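Long-range contacts in periplasmic binding protein (Roseiflexus sp. RS-1, PDB 5GJ3), which binds heme, here two molecules at once, in the periplasm and probably delivers it to the membrane transporter of a bacterial heme-acquisition system: residues A[90-95]-A[102-107]; A[10-15]-A[68-73]. All blocks are in the same frame, centred on the assembly; numbering follows the deposited sequence.

Both contacts involve the four-stranded parallel sheet of one lobe and reach the same zinc ion. Interaction 2 is the buried one: 10-15 and 68-73 join neighbouring strands 8-10 and 66-70 through one backbone hydrogen bond, an asparagine side chain that accepts from a strand N-H, and two zinc-binding aspartates. Interaction 1 is nearer the surface, where 90-95, on the outermost strand 89-92, meets helix 100-111 through an aromatic face, a bridging water and a salt bridge. Lys104 NZ ties the two together, 2.6 Å from Asp14 OD2 in a salt bridge, and the ring of Phe107 in interaction 1 also packs on Ile68 of interaction 2.

Interaction 1. Residues A[90-95]-A[102-107]; sequences AITADP and QQKIRF. With ZN (zinc ion), chain D.
Phe107 lays one face of its ring against Thr92, where strand 89-92, an outermost strand of the parallel sheet, is followed by helix 100-111 in the alpha/beta lobe of this periplasmic binding protein. The short strand and helix segments run nearly antiparallel, at 165°, with their axes 9.5 Å apart, as expected for a strand and the helix that returns across its sheet. Thr92 CB stands almost over the ring centre, 3.3 Å from the centroid and 10° off the normal, a CH-pi contact; the methyl CG2 covers the CD2-CE2 side of the same face. With Phe107 CG anti to the backbone N, the ring reaches across to the strand and its CZ end arrives beside Ala90, whose CB packs on CE1 at 3.7 Å while its carbonyl O lies at the ring edge. The Thr92 hydroxyl, beside the ring's CG, donates to a water that in turn gives its protons to Ala93 O, at 2.6 Å, and to Gln103 OE1. That water links Thr92 and Ala93 to Gln103, with which neither makes a direct hydrogen bond. Lys104 CG rests 4.0 Å from Thr92 CG2, and the chain then bends at chi3 to carry the ammonium group to Asp94, one of three aspartates on the zinc ion. Asp14, another of the three, is the stronger partner of this lysine, and Gly245 O also accepts from it, so the buried charge is shared. Asp94 divides its carboxylate between two cations: OD2 binds zinc at 2.0 Å, while OD1 takes Lys104 NZ at 2.9 Å from above the carboxylate plane, 45° out of it.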
loop_
_atom_site.group_PDB
_atom_site.type_symbol
_atom_site.label_atom_id
_atom_site.label_comp_id
_atom_site.label_asym_id
_atom_site.label_seq_id
_atom_site.Cartn_x
_atom_site.Cartn_y
_atom_site.Cartn_z
ATOM N N ALA A 90 -20.353 -5.796 0.227
ATOM C CA ALA A 90 -20.207 -4.333 0.276
ATOM C C ALA A 90 -18.815 -3.948 -0.233
ATOM O O ALA A 90 -17.840 -4.678 0.005
ATOM C CB ALA A 90 -20.385 -3.849 1.689
ATOM N N ILE A 91 -18.740 -2.826 -0.936
ATOM C CA ILE A 91 -17.496 -2.352 -1.507
ATOM C C ILE A 91 -17.348 -0.883 -1.111
ATOM O O ILE A 91 -18.290 -0.124 -1.231
ATOM C CB ILE A 91 -17.513 -2.415 -3.057
ATOM C CG1 ILE A 91 -17.608 -3.884 -3.553
ATOM C CG2 ILE A 91 -16.278 -1.672 -3.692
ATOM C CD1 ILE A 91 -16.390 -4.727 -3.189
ATOM N N THR A 92 -16.171 -0.504 -0.626
ATOM C CA THR A 92 -15.901 0.886 -0.296
ATOM C C THR A 92 -14.907 1.588 -1.255
ATOM O O THR A 92 -14.157 0.943 -1.994
ATOM C CB THR A 92 -15.358 0.967 1.152
ATOM O OG1 THR A 92 -15.465 2.319 1.612
ATOM C CG2 THR A 92 -13.889 0.481 1.218
ATOM N N ALA A 93 -14.891 2.915 -1.246
ATOM C CA ALA A 93 -13.890 3.677 -2.034
ATOM C C ALA A 93 -12.508 3.462 -1.456
ATOM O O ALA A 93 -12.352 3.177 -0.252
ATOM C CB ALA A 93 -14.224 5.177 -2.042
ATOM N N ASP A 94 -11.489 3.632 -2.284
ATOM C CA ASP A 94 -10.103 3.631 -1.766
ATOM C C ASP A 94 -9.271 4.682 -2.500
ATOM O O ASP A 94 -8.398 4.297 -3.272
ATOM C CB ASP A 94 -9.478 2.239 -1.974
ATOM C CG ASP A 94 -8.116 2.067 -1.259
ATOM O OD1 ASP A 94 -7.694 2.926 -0.410
ATOM O OD2 ASP A 94 -7.479 1.038 -1.564
ATOM N N PRO A 95 -9.567 5.987 -2.301
ATOM C CA PRO A 95 -8.870 7.103 -2.949
ATOM C C PRO A 95 -7.368 7.172 -2.523
ATOM O O PRO A 95 -7.004 6.681 -1.446
ATOM C CB PRO A 95 -9.642 8.324 -2.426
ATOM C CG PRO A 95 -10.108 7.884 -1.047
ATOM C CD PRO A 95 -10.581 6.479 -1.354
ATOM N N GLN A 102 -8.821 5.968 7.587
ATOM C CA GLN A 102 -9.997 6.198 8.459
ATOM C C GLN A 102 -11.345 5.774 7.785
ATOM O O GLN A 102 -12.232 5.166 8.397
ATOM C CB GLN A 102 -9.963 7.671 8.899
ATOM C CG GLN A 102 -11.270 8.355 9.235
ATOM C CD GLN A 102 -12.150 8.768 8.042
ATOM O OE1 GLN A 102 -13.346 8.447 8.026
ATOM N NE2 GLN A 102 -11.578 9.494 7.060
ATOM N N GLN A 103 -11.500 6.137 6.521
ATOM C CA GLN A 103 -12.704 5.765 5.794
ATOM C C GLN A 103 -12.850 4.235 5.673
ATOM O O GLN A 103 -13.924 3.697 5.899
ATOM C CB GLN A 103 -12.619 6.415 4.423
ATOM C CG GLN A 103 -13.899 6.571 3.665
ATOM C CD GLN A 103 -13.569 7.286 2.367
ATOM O OE1 GLN A 103 -13.727 6.733 1.279
ATOM N NE2 GLN A 103 -12.982 8.485 2.490
ATOM N N LYS A 104 -11.771 3.530 5.337
ATOM C CA LYS A 104 -11.857 2.071 5.186
ATOM C C LYS A 104 -12.093 1.380 6.530
ATOM O O LYS A 104 -12.830 0.343 6.624
ATOM C CB LYS A 104 -10.600 1.515 4.494
ATOM C CG LYS A 104 -10.542 1.898 3.000
ATOM C CD LYS A 104 -9.299 1.303 2.303
ATOM C CE LYS A 104 -7.998 1.908 2.725
ATOM N NZ LYS A 104 -6.795 1.432 1.909
ATOM N N ILE A 105 -11.472 1.952 7.566
ATOM C CA ILE A 105 -11.652 1.400 8.926
ATOM C C ILE A 105 -13.108 1.506 9.367
ATOM O O ILE A 105 -13.677 0.502 9.826
ATOM C CB ILE A 105 -10.691 2.039 9.958
ATOM C CG1 ILE A 105 -9.250 1.549 9.706
ATOM C CG2 ILE A 105 -11.121 1.712 11.401
ATOM C CD1 ILE A 105 -8.232 2.502 10.296
ATOM N N ARG A 106 -13.716 2.696 9.192
ATOM C CA ARG A 106 -15.151 2.869 9.529
ATOM C C ARG A 106 -16.080 1.973 8.715
ATOM O O ARG A 106 -17.092 1.443 9.244
ATOM C CB ARG A 106 -15.581 4.348 9.415
ATOM C CG ARG A 106 -14.820 5.242 10.402
ATOM C CD ARG A 106 -15.252 6.717 10.322
ATOM N NE ARG A 106 -14.920 7.337 11.594
ATOM C CZ ARG A 106 -13.997 8.291 11.783
ATOM N NH1 ARG A 106 -13.324 8.817 10.759
ATOM N NH2 ARG A 106 -13.777 8.767 13.015
ATOM N N PHE A 107 -15.739 1.783 7.430
ATOM C CA PHE A 107 -16.524 0.922 6.540
ATOM C C PHE A 107 -16.533 -0.544 7.041
ATOM O O PHE A 107 -17.605 -1.168 7.170
ATOM C CB PHE A 107 -15.986 1.027 5.112
ATOM C CG PHE A 107 -16.274 -0.176 4.238
ATOM C CD1 PHE A 107 -17.540 -0.345 3.660
ATOM C CD2 PHE A 107 -15.244 -1.073 3.910
ATOM C CE1 PHE A 107 -17.799 -1.432 2.776
ATOM C CE2 PHE A 107 -15.468 -2.131 3.030
ATOM C CZ PHE A 107 -16.773 -2.331 2.442
HETATM ZN ZN ZN D . -7.599 -0.960 -1.130
HETATM O O HOH W 1 -13.251 4.109 2.018
HETATM O O HOH W 2 -7.138 -2.305 -2.464
#

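Interaction 2. Residues A[10-15]-A[68-73]; sequences SLNGDI and IGDEAA. With ZN (zinc ion), chain D.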
loop_
_atom_site.group_PDB
_atom_site.type_symbol
_atom_site.label_atom_id
_atom_site.label_comp_id
_atom_site.label_asym_id
_atom_site.label_seq_id
_atom_site.Cartn_x
_atom_site.Cartn_y
_atom_site.Cartn_z
ATOM N N SER A 10 -12.738 -11.695 2.354
ATOM C CA SER A 10 -12.223 -10.346 2.189
ATOM C C SER A 10 -11.524 -10.241 0.813
ATOM O O SER A 10 -10.624 -11.052 0.480
ATOM C CB SER A 10 -11.278 -10.033 3.325
ATOM O OG SER A 10 -10.630 -8.805 3.034
ATOM N N LEU A 11 -11.912 -9.257 0.009
ATOM C CA LEU A 11 -11.440 -9.185 -1.376
ATOM C C LEU A 11 -10.074 -8.461 -1.624
ATOM O O LEU A 11 -9.524 -8.550 -2.733
ATOM C CB LEU A 11 -12.537 -8.563 -2.291
ATOM C CG LEU A 11 -13.917 -9.253 -2.188
ATOM C CD1 LEU A 11 -14.859 -8.497 -3.105
ATOM C CD2 LEU A 11 -13.796 -10.714 -2.637
ATOM N N ASN A 12 -9.572 -7.748 -0.633
ATOM C CA ASN A 12 -8.367 -6.942 -0.837
ATOM C C ASN A 12 -7.477 -7.082 0.362
ATOM O O ASN A 12 -7.963 -7.161 1.492
ATOM C CB ASN A 12 -8.679 -5.444 -1.055
ATOM C CG ASN A 12 -9.692 -5.238 -2.118
ATOM O OD1 ASN A 12 -10.897 -5.249 -1.862
ATOM N ND2 ASN A 12 -9.233 -5.151 -3.339
ATOM N N GLY A 13 -6.162 -7.119 0.113
ATOM C CA GLY A 13 -5.196 -7.188 1.219
ATOM C C GLY A 13 -5.305 -6.150 2.314
ATOM O O GLY A 13 -5.140 -6.482 3.481
ATOM N N ASP A 14 -5.590 -4.882 1.964
ATOM C CA ASP A 14 -5.747 -3.835 2.972
ATOM C C ASP A 14 -7.041 -3.929 3.847
ATOM O O ASP A 14 -7.035 -3.654 5.080
ATOM C CB ASP A 14 -5.609 -2.437 2.325
ATOM C CG ASP A 14 -6.605 -2.176 1.175
ATOM O OD1 ASP A 14 -7.152 -3.135 0.563
ATOM O OD2 ASP A 14 -6.832 -0.974 0.855
ATOM N N ILE A 15 -8.139 -4.377 3.226
ATOM C CA ILE A 15 -9.378 -4.705 3.965
ATOM C C ILE A 15 -9.149 -5.873 4.941
ATOM O O ILE A 15 -9.521 -5.799 6.121
ATOM C CB ILE A 15 -10.485 -5.042 2.962
ATOM C CG1 ILE A 15 -10.692 -3.819 2.048
ATOM C CG2 ILE A 15 -11.756 -5.422 3.722
ATOM C CD1 ILE A 15 -11.102 -2.540 2.780
ATOM N N ILE A 68 -16.599 -8.593 1.556
ATOM C CA ILE A 68 -16.262 -7.224 1.717
ATOM C C ILE A 68 -14.959 -6.879 0.951
ATOM O O ILE A 68 -14.003 -7.667 0.948
ATOM C CB ILE A 68 -16.221 -6.866 3.233
ATOM C CG1 ILE A 68 -16.059 -5.387 3.465
ATOM C CG2 ILE A 68 -15.083 -7.537 4.023
ATOM C CD1 ILE A 68 -16.270 -5.025 4.942
ATOM N N GLY A 69 -14.919 -5.702 0.330
ATOM C CA GLY A 69 -13.699 -5.295 -0.452
ATOM C C GLY A 69 -13.760 -3.797 -0.740
ATOM O O GLY A 69 -14.631 -3.080 -0.215
ATOM N N ASP A 70 -12.828 -3.298 -1.531
ATOM C CA ASP A 70 -12.901 -1.898 -1.878
ATOM C C ASP A 70 -12.779 -1.815 -3.386
ATOM O O ASP A 70 -12.851 -2.866 -4.088
ATOM C CB ASP A 70 -11.863 -1.084 -1.104
ATOM C CG ASP A 70 -10.431 -1.416 -1.499
ATOM O OD1 ASP A 70 -10.140 -1.903 -2.620
ATOM O OD2 ASP A 70 -9.566 -1.166 -0.654
ATOM N N GLU A 71 -12.682 -0.602 -3.906
ATOM C CA GLU A 71 -12.781 -0.367 -5.354
ATOM C C GLU A 71 -11.742 -1.085 -6.220
ATOM O O GLU A 71 -11.976 -1.219 -7.412
ATOM C CB GLU A 71 -12.794 1.149 -5.701
ATOM C CG GLU A 71 -11.509 1.882 -5.313
ATOM C CD GLU A 71 -11.541 3.374 -5.674
ATOM O OE1 GLU A 71 -11.917 4.252 -4.839
ATOM O OE2 GLU A 71 -11.195 3.671 -6.833
ATOM N N ALA A 72 -10.623 -1.544 -5.651
ATOM C CA ALA A 72 -9.671 -2.360 -6.410
ATOM C C ALA A 72 -10.199 -3.768 -6.748
ATOM O O ALA A 72 -9.650 -4.410 -7.653
ATOM C CB ALA A 72 -8.315 -2.469 -5.700
ATOM N N ALA A 73 -11.244 -4.246 -6.053
ATOM C CA ALA A 73 -11.731 -5.598 -6.249
ATOM C C ALA A 73 -12.365 -5.739 -7.612
ATOM O O ALA A 73 -13.183 -4.910 -8.037
ATOM C CB ALA A 73 -12.786 -5.978 -5.164
HETATM ZN ZN ZN D . -7.599 -0.960 -1.130
HETATM O O HOH W 2 -7.138 -2.305 -2.464
#
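Asn12 reaches from the loop ahead of helix 13-21 to the end of strand 66-70. Its CB lies 4.1 Å from Asp70 OD1, and with CG anti to the carbonyl carbon (chi1 -52°) the amide is laid over the Asp70 carboxylate, the two planes stacked 29° apart and Asn12 CG 3.4 Å from Asp70 OD1. At the tip, Asn12 OD1 accepts from Asp70 N at 2.8 Å, the donor sitting above the carbonyl plane, and also touches Gly69 CA, where a side chain would collide with it. ND2 brushes the methyl of Ala72 and donates to Gln51, a residue of the heme pocket. With an alanine here, Asp70 N would probably lose its acceptor and Gln51 this donor, and the amide stacked on the Asp70 carboxylate would be gone. Just before it, Leu11 N donates to Ile68 O, following the parallel pairing of Ser10 with Ile68; here two adjacent strands of the sheet end side by side, and the C-terminal end of strand 66-70 supplies Asp70 while the first turn of helix 13-21 supplies Asp14, at the edge of a parallel alpha/beta sheet where binding sites commonly form. Leu11 CD1 packs on Ala73 CB, and Ile15 CG2 meets Ile68 CG2 at 4.0 Å beside the helix start. Asp14 and Asp70 converge on the zinc ion, their carboxylates turned 72° apart. Their OD2 atoms are 3.1 Å from one another, a closeness probably tolerated because zinc binds both, at 2.1 Å for Asp14 and 2.0 Å for Asp70; Asp94 and a water are the remaining ligands, and Lys104 also pairs with Asp14. Asp70 OD1, meanwhile, accepts from Ala72 N at 3.1 Å in an Asx turn.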